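Local coordinates for 3-hydroxyacyl-thioester dehydratase X (Mycobacterium tuberculosis, PDB 4OOB), which catalyses the reversible dehydration of (3R)-3-hydroxyacyl-CoA thioesters to trans-2-enoyl-CoA, with a preference for C8 to C12 chains, at residues 17-22 against 85-90; 71-76 against 119-124; 153-158 against 225-230. One frame throughout, in Å; residues are numbered along the deposited sequence.

Contact 1 of 3, residues 17-22 against 85-90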
# COMPACT_ATOMS: atom_id res chain seq x y z
N LEU A 17 8.80 -0.59 -19.04
CA LEU A 17 9.34 -1.15 -17.83
C LEU A 17 9.02 -2.64 -17.89
O LEU A 17 7.84 -3.03 -17.98
CB LEU A 17 8.68 -0.47 -16.62
CG LEU A 17 9.34 -0.68 -15.27
CD1 LEU A 17 10.66 0.08 -15.23
CD2 LEU A 17 8.42 -0.25 -14.15
N PRO A 18 10.08 -3.48 -17.94
CA PRO A 18 9.86 -4.93 -17.93
C PRO A 18 9.47 -5.41 -16.54
O PRO A 18 9.73 -4.75 -15.55
CB PRO A 18 11.23 -5.52 -18.34
CG PRO A 18 12.23 -4.47 -18.01
CD PRO A 18 11.52 -3.13 -18.05
N ILE A 19 8.82 -6.56 -16.49
CA ILE A 19 8.46 -7.17 -15.22
C ILE A 19 9.33 -8.41 -15.06
O ILE A 19 9.34 -9.28 -15.91
CB ILE A 19 6.95 -7.48 -15.20
CG1 ILE A 19 6.18 -6.16 -15.05
CG2 ILE A 19 6.59 -8.49 -14.11
CD1 ILE A 19 4.72 -6.20 -15.46
N ASP A 20 10.07 -8.45 -13.96
CA ASP A 20 10.76 -9.64 -13.54
C ASP A 20 9.85 -10.65 -12.82
O ASP A 20 9.48 -10.44 -11.65
CB ASP A 20 11.90 -9.29 -12.62
CG ASP A 20 12.67 -10.51 -12.22
OD1 ASP A 20 12.43 -11.57 -12.84
OD2 ASP A 20 13.48 -10.43 -11.28
N PRO A 21 9.57 -11.80 -13.47
CA PRO A 21 8.70 -12.78 -12.86
C PRO A 21 9.15 -13.28 -11.48
O PRO A 21 8.29 -13.68 -10.67
CB PRO A 21 8.69 -13.93 -13.85
CG PRO A 21 9.19 -13.36 -15.14
CD PRO A 21 10.11 -12.25 -14.76
N ALA A 22 10.47 -13.27 -11.22
CA ALA A 22 11.04 -13.72 -9.93
C ALA A 22 10.64 -12.76 -8.81
O ALA A 22 10.46 -13.15 -7.63
CB ALA A 22 12.56 -13.80 -9.99
N ASP A 85 3.88 -9.04 -19.58
CA ASP A 85 3.80 -7.67 -20.08
C ASP A 85 5.02 -6.82 -19.71
O ASP A 85 5.67 -7.04 -18.70
CB ASP A 85 2.57 -6.98 -19.53
CG ASP A 85 1.30 -7.52 -20.09
OD1 ASP A 85 1.32 -8.10 -21.19
OD2 ASP A 85 0.25 -7.32 -19.45
N ALA A 86 5.34 -5.88 -20.58
CA ALA A 86 6.19 -4.74 -20.22
C ALA A 86 5.20 -3.57 -20.05
O ALA A 86 4.11 -3.62 -20.65
CB ALA A 86 7.20 -4.46 -21.32
N VAL A 87 5.51 -2.55 -19.23
CA VAL A 87 4.51 -1.49 -18.94
C VAL A 87 4.96 -0.05 -19.15
O VAL A 87 6.11 0.28 -18.90
CB VAL A 87 3.92 -1.59 -17.50
CG1 VAL A 87 3.13 -2.86 -17.33
CG2 VAL A 87 4.98 -1.45 -16.43
N GLY A 88 4.05 0.80 -19.61
CA GLY A 88 4.31 2.25 -19.65
C GLY A 88 3.93 2.78 -18.28
O GLY A 88 2.95 2.35 -17.70
N VAL A 89 4.71 3.70 -17.75
CA VAL A 89 4.42 4.27 -16.44
C VAL A 89 4.45 5.79 -16.53
O VAL A 89 5.39 6.39 -17.02
CB VAL A 89 5.45 3.78 -15.40
CG1 VAL A 89 5.17 4.35 -14.03
CG2 VAL A 89 5.44 2.28 -15.32
N ARG A 90 3.41 6.42 -16.02
CA ARG A 90 3.42 7.86 -15.84
C ARG A 90 2.95 8.16 -14.43
O ARG A 90 1.94 7.62 -14.02
CB ARG A 90 2.51 8.55 -16.85
CG ARG A 90 2.65 10.09 -16.89
CD ARG A 90 1.50 10.76 -17.65
NE ARG A 90 0.84 9.68 -18.36
CZ ARG A 90 -0.44 9.31 -18.27
NH1 ARG A 90 -1.35 10.05 -17.59
NH2 ARG A 90 -0.80 8.20 -18.94

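Contact 2 of 3, residues 71-76 against 119-124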
# COMPACT_ATOMS: atom_id res chain seq x y z
N THR A 71 -1.51 7.02 4.11
CA THR A 71 -2.82 7.20 4.69
C THR A 71 -3.93 6.56 3.86
O THR A 71 -4.86 6.06 4.44
CB THR A 71 -3.14 8.68 4.89
OG1 THR A 71 -2.87 9.35 3.68
CG2 THR A 71 -2.22 9.33 6.02
N GLU A 72 -3.80 6.53 2.52
CA GLU A 72 -4.84 6.09 1.61
C GLU A 72 -4.29 5.60 0.30
O GLU A 72 -3.25 6.08 -0.20
CB GLU A 72 -5.82 7.22 1.31
CG GLU A 72 -7.14 7.02 2.03
CD GLU A 72 -8.14 8.13 1.82
OE1 GLU A 72 -8.62 8.64 2.86
OE2 GLU A 72 -8.48 8.46 0.66
N ASN A 73 -5.01 4.65 -0.28
CA ASN A 73 -4.64 4.09 -1.55
C ASN A 73 -5.84 3.64 -2.32
O ASN A 73 -6.65 2.86 -1.78
CB ASN A 73 -3.71 2.89 -1.36
CG ASN A 73 -2.75 2.75 -2.52
OD1 ASN A 73 -2.87 1.86 -3.39
ND2 ASN A 73 -1.81 3.65 -2.58
N HIS A 74 -5.96 4.10 -3.56
CA HIS A 74 -7.08 3.73 -4.41
C HIS A 74 -6.53 3.19 -5.70
O HIS A 74 -5.80 3.89 -6.44
CB HIS A 74 -8.02 4.91 -4.70
CG HIS A 74 -8.57 5.53 -3.46
ND1 HIS A 74 -9.70 5.04 -2.84
CD2 HIS A 74 -8.12 6.55 -2.71
CE1 HIS A 74 -9.93 5.76 -1.76
NE2 HIS A 74 -8.98 6.67 -1.65
N ILE A 75 -6.83 1.91 -5.95
CA ILE A 75 -6.31 1.24 -7.15
C ILE A 75 -7.53 0.96 -8.00
O ILE A 75 -8.52 0.42 -7.50
CB ILE A 75 -5.61 -0.07 -6.79
CG1 ILE A 75 -4.20 0.23 -6.29
CG2 ILE A 75 -5.56 -1.04 -7.98
CD1 ILE A 75 -3.60 -0.93 -5.47
N THR A 76 -7.48 1.34 -9.26
CA THR A 76 -8.51 0.92 -10.20
C THR A 76 -7.87 0.06 -11.29
O THR A 76 -7.11 0.58 -12.09
CB THR A 76 -9.25 2.12 -10.82
OG1 THR A 76 -9.81 2.92 -9.76
CG2 THR A 76 -10.36 1.67 -11.72
N TRP A 119 -4.14 -0.08 -15.33
CA TRP A 119 -4.09 -0.01 -13.87
C TRP A 119 -3.73 1.43 -13.45
O TRP A 119 -2.77 2.02 -13.94
CB TRP A 119 -3.06 -1.04 -13.38
CG TRP A 119 -2.90 -1.35 -11.86
CD1 TRP A 119 -3.40 -2.44 -11.17
CD2 TRP A 119 -2.14 -0.60 -10.90
NE1 TRP A 119 -2.99 -2.42 -9.84
CE2 TRP A 119 -2.22 -1.30 -9.65
CE3 TRP A 119 -1.41 0.57 -10.98
CZ2 TRP A 119 -1.60 -0.85 -8.50
CZ3 TRP A 119 -0.79 1.03 -9.85
CH2 TRP A 119 -0.89 0.32 -8.60
N HIS A 120 -4.53 1.96 -12.54
CA HIS A 120 -4.46 3.34 -12.11
C HIS A 120 -4.40 3.40 -10.58
O HIS A 120 -5.17 2.70 -9.91
CB HIS A 120 -5.72 4.08 -12.62
CG HIS A 120 -5.79 5.52 -12.22
ND1 HIS A 120 -5.24 6.54 -12.98
CD2 HIS A 120 -6.35 6.11 -11.15
CE1 HIS A 120 -5.44 7.69 -12.36
NE2 HIS A 120 -6.10 7.45 -11.25
N GLN A 121 -3.58 4.28 -10.04
CA GLN A 121 -3.50 4.42 -8.59
C GLN A 121 -3.38 5.87 -8.07
O GLN A 121 -2.67 6.67 -8.63
CB GLN A 121 -2.34 3.61 -8.10
CG GLN A 121 -2.00 3.79 -6.65
CD GLN A 121 -0.84 2.90 -6.27
OE1 GLN A 121 -1.04 1.89 -5.64
NE2 GLN A 121 0.38 3.24 -6.72
N VAL A 122 -4.09 6.15 -6.97
CA VAL A 122 -3.94 7.33 -6.14
C VAL A 122 -3.47 6.87 -4.74
O VAL A 122 -4.14 6.10 -4.02
CB VAL A 122 -5.22 8.17 -6.03
CG1 VAL A 122 -4.91 9.53 -5.40
CG2 VAL A 122 -5.91 8.38 -7.41
N THR A 123 -2.27 7.31 -4.41
CA THR A 123 -1.61 6.99 -3.21
C THR A 123 -1.47 8.33 -2.51
O THR A 123 -0.96 9.29 -3.10
CB THR A 123 -0.18 6.48 -3.49
OG1 THR A 123 -0.24 5.20 -4.12
CG2 THR A 123 0.68 6.46 -2.19
N THR A 124 -1.83 8.36 -1.25
CA THR A 124 -1.69 9.54 -0.49
C THR A 124 -0.74 9.24 0.63
O THR A 124 -0.98 8.36 1.45
CB THR A 124 -3.08 9.97 0.01
OG1 THR A 124 -3.86 10.29 -1.13
CG2 THR A 124 -3.02 11.17 0.85

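Contact 3 of 3, residues 153-158 against 225-230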
# COMPACT_ATOMS: atom_id res chain seq x y z
N VAL A 153 -6.55 -14.29 10.79
CA VAL A 153 -5.61 -13.61 11.65
C VAL A 153 -4.28 -13.47 10.95
O VAL A 153 -3.66 -14.44 10.55
CB VAL A 153 -5.40 -14.39 12.94
CG1 VAL A 153 -4.37 -13.69 13.81
CG2 VAL A 153 -6.73 -14.58 13.67
N LEU A 154 -3.86 -12.22 10.79
CA LEU A 154 -2.54 -11.90 10.23
C LEU A 154 -1.54 -11.83 11.37
O LEU A 154 -1.82 -11.14 12.35
CB LEU A 154 -2.62 -10.55 9.52
CG LEU A 154 -2.79 -10.66 8.02
CD1 LEU A 154 -3.76 -11.72 7.60
CD2 LEU A 154 -3.19 -9.34 7.43
N ARG A 155 -0.41 -12.53 11.26
CA ARG A 155 0.71 -12.38 12.20
C ARG A 155 1.93 -11.86 11.47
O ARG A 155 2.41 -12.46 10.54
CB ARG A 155 1.13 -13.68 12.93
CG ARG A 155 1.83 -13.30 14.28
CD ARG A 155 3.08 -14.05 14.49
NE ARG A 155 4.04 -13.61 15.52
CZ ARG A 155 3.86 -12.82 16.59
NH1 ARG A 155 2.72 -12.22 16.92
NH2 ARG A 155 4.89 -12.59 17.38
N ILE A 156 2.48 -10.76 11.96
CA ILE A 156 3.41 -10.00 11.18
C ILE A 156 4.62 -9.71 12.04
O ILE A 156 4.49 -9.02 13.03
CB ILE A 156 2.77 -8.71 10.69
CG1 ILE A 156 1.44 -9.00 10.04
CG2 ILE A 156 3.67 -8.00 9.66
CD1 ILE A 156 0.77 -7.72 9.61
N THR A 157 5.76 -10.27 11.66
CA THR A 157 7.01 -10.14 12.39
C THR A 157 7.92 -9.05 11.77
O THR A 157 7.82 -8.73 10.57
CB THR A 157 7.79 -11.47 12.34
OG1 THR A 157 8.16 -11.74 10.98
CG2 THR A 157 6.93 -12.66 12.80
N PRO A 158 8.83 -8.49 12.58
CA PRO A 158 9.90 -7.69 12.01
C PRO A 158 10.56 -8.37 10.80
O PRO A 158 10.81 -7.73 9.78
CB PRO A 158 10.89 -7.55 13.19
CG PRO A 158 9.96 -7.49 14.38
CD PRO A 158 8.93 -8.57 14.05
N PRO A 225 6.12 -6.98 16.72
CA PRO A 225 5.27 -8.00 16.05
C PRO A 225 3.77 -7.70 16.24
O PRO A 225 3.36 -7.19 17.27
CB PRO A 225 5.62 -9.30 16.80
CG PRO A 225 6.14 -8.83 18.15
CD PRO A 225 6.91 -7.59 17.81
N ALA A 226 2.96 -8.02 15.25
CA ALA A 226 1.54 -7.73 15.30
C ALA A 226 0.76 -9.02 15.09
O ALA A 226 1.04 -9.82 14.18
CB ALA A 226 1.17 -6.74 14.21
N THR A 227 -0.27 -9.16 15.92
CA THR A 227 -1.28 -10.16 15.67
C THR A 227 -2.55 -9.41 15.40
O THR A 227 -3.03 -8.70 16.28
CB THR A 227 -1.43 -11.06 16.88
OG1 THR A 227 -0.19 -11.74 17.08
CG2 THR A 227 -2.46 -12.05 16.64
N ALA A 228 -3.14 -9.56 14.22
CA ALA A 228 -4.25 -8.70 13.86
C ALA A 228 -5.41 -9.48 13.19
O ALA A 228 -5.21 -10.31 12.29
CB ALA A 228 -3.75 -7.60 12.98
N GLY A 229 -6.62 -9.18 13.67
CA GLY A 229 -7.83 -9.91 13.27
C GLY A 229 -8.36 -9.27 12.01
O GLY A 229 -8.47 -8.03 11.95
N LEU A 230 -8.65 -10.10 11.00
CA LEU A 230 -9.21 -9.60 9.73
C LEU A 230 -10.69 -10.00 9.58
O LEU A 230 -11.04 -11.17 9.64
CB LEU A 230 -8.40 -10.09 8.51
CG LEU A 230 -9.06 -9.75 7.15
CD1 LEU A 230 -8.95 -8.27 6.86
CD2 LEU A 230 -8.44 -10.56 6.03

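Contact 1 of 3, residues 17-22 against 85-90
Leu17 and Val87 form an antiparallel hydrogen-bonded pair that ties strand 12-18, outermost on one side of the sheet within this chain, to strand 86-99. Two backbone bonds define the pair: Leu17 N gives to Val87 O at 2.8 Å, and Val87 N returns to Leu17 O at 2.7 Å. Leu17 O also takes a CA-H contact from Ala86 CA at 3.3 Å.

The side chains of Leu17 and Val87 share one face of the sheet, where Leu17 CB touches Val87 CG2 at 3.8 Å. Because chi1 of Leu17 places CG opposite the backbone N (-166°), its CD2 branch reaches Val89 CG2, 4.1 Å away. Ile19, further along, brings CD1 to 3.5 Å from Asp85 O and 4.1 Å from Val87 CG1, its side chain crossing that of Val87 at about a right angle. Leu47 of helix 43-57 packs on Leu17, Ile19 and Val87 from this face. Asp20 then N-caps helix 21-31, its OD1 accepting from Ala22 N at 3.1 Å.

Asp85 turns its carboxylate elsewhere, to Arg79 and Ala82 N. Across the contact the polar work thus falls to the two backbone bonds, while aliphatic branches of both strands meet each other on the face that helix 43-57 packs on.

Contact 2 of 3, residues 71-76 against 119-124
Ile75 and Trp119 meet across two neighbouring strands, 69-77 and 116-128, in the middle of the antiparallel sheet of this hotdog-fold enzyme. The short segments run at 170° to each other, and Glu72, His74 and Thr76 pair with Thr124, Val122 and His120 as hydrogen-bonded pairs. A classic beta bulge interrupts the regular alternation at Thr124: Thr71 and Glu72 both face it, Thr71 N giving to Thr124 O at 3.0 Å while Thr124 N gives to Glu72 O at 2.9 Å.

The face carrying Asn73, Ile75, Gln121 and Thr123 is buried, and Phe45 of helix 43-57 packs on Gln121 and Thr123. Ile75 applies both branches to the indole. Its CG2 stands 3.3 Å off the plane of the ring, displaced toward the rim and 3.5 Å from Trp119 NE1; its CG1 comes within 3.6 Å of Trp119 CZ2, and CD1 stays beside the same ring carbon. Trp119 is turned to CG opposite its backbone N (chi1 -172°), which carries the indole across to this isoleucine, and NE1 is held by Leu41 O. Gln121 extends beside Ile75, its end coming close to that of Asn73.

On the other face the polar ends look beyond the pair: His120 ND1 bonds Asn110 OD1, and Thr124 OG1 bonds Asp106 OD1. The His74 ring is held at two nitrogens, since ND1 also bonds Ser215 OG, while Glu72 has a salt bridge from OE1 to Arg217 that would restrain its carboxylate. His74 NE2 points to Glu72 OE2 at 3.0 Å along a nearly straight bond (170°), the oxygen lying in the imidazole plane.

Contact 3 of 3, residues 153-158 against 225-230
Four backbone hydrogen bonds join Leu154 to Ala228 and Ile156 to Ala226, each pair bonded in both directions, with the short strand segments 153-156 and 226-230 antiparallel at 160° and their axes approaching to 4.6 Å. The bonds from Leu154 N to Ala228 O and from Ile156 N to Ala226 O are both 2.8 Å long.

Alternation of side chains gives the ladder two different faces. Leu154, Ile156, Ala226 and Ala228 share the inner one. Between the strands the apolar contact here is slight, Ile156 CB standing 4.3 Å from Ala226 CB, and helix 193-199 packs on this face through Ala199 against Leu154 and through Phe195 and Thr196 against Ile156.

The opposite face carries Val153, Arg155 and Thr227 and is largely exposed. Here Val153 CG1 touches Thr227 CG2 at 3.8 Å. Arg155 bends at chi2 (-134°), a turn that swings its guanidinium over to the partner strand. Thr227 OG1 sits at the edge of that group and in its plane, 3.0 Å from Arg155 NH1, but the bond is weak because its angle is only 122°. The neighbouring Arg155 NH2 rests against Pro225 CB at 3.4 Å, the two side chains lying alongside each other.

Just beyond the strand, Thr157 caps the next helix through OG1 to Lys160 N, and Pro158 begins that helix. An antiparallel edge ladder with helix 193-199 against its Leu154/Ile156 face and an exposed Val153/Arg155/Thr227 face is in keeping with the hotdog fold of MaoC-like dehydratases, in which an antiparallel sheet wraps round a helix.

Overall arrangement
All three contacts pair antiparallel strands of one ten-stranded sheet. Contacts 1 and 3 lie on opposite sides of the chain's centre, their centres about 31 Å apart, and each fastens an outermost strand, 12-18 or 152-156. Contact 2 joins two inner strands, its centre about 8 Å from the centre of the chain, with seven of twelve touching residues buried. The edge contacts lie nearer the surface: two of seven are buried in contact 1, three of nine in contact 3, where four are exposed. Helix 43-57 packs on contacts 1 and 2, helix 193-199 on contact 3. Contact 1 adds aliphatic packing, contact 2 bonded polar side chains, contact 3 a surface arginine.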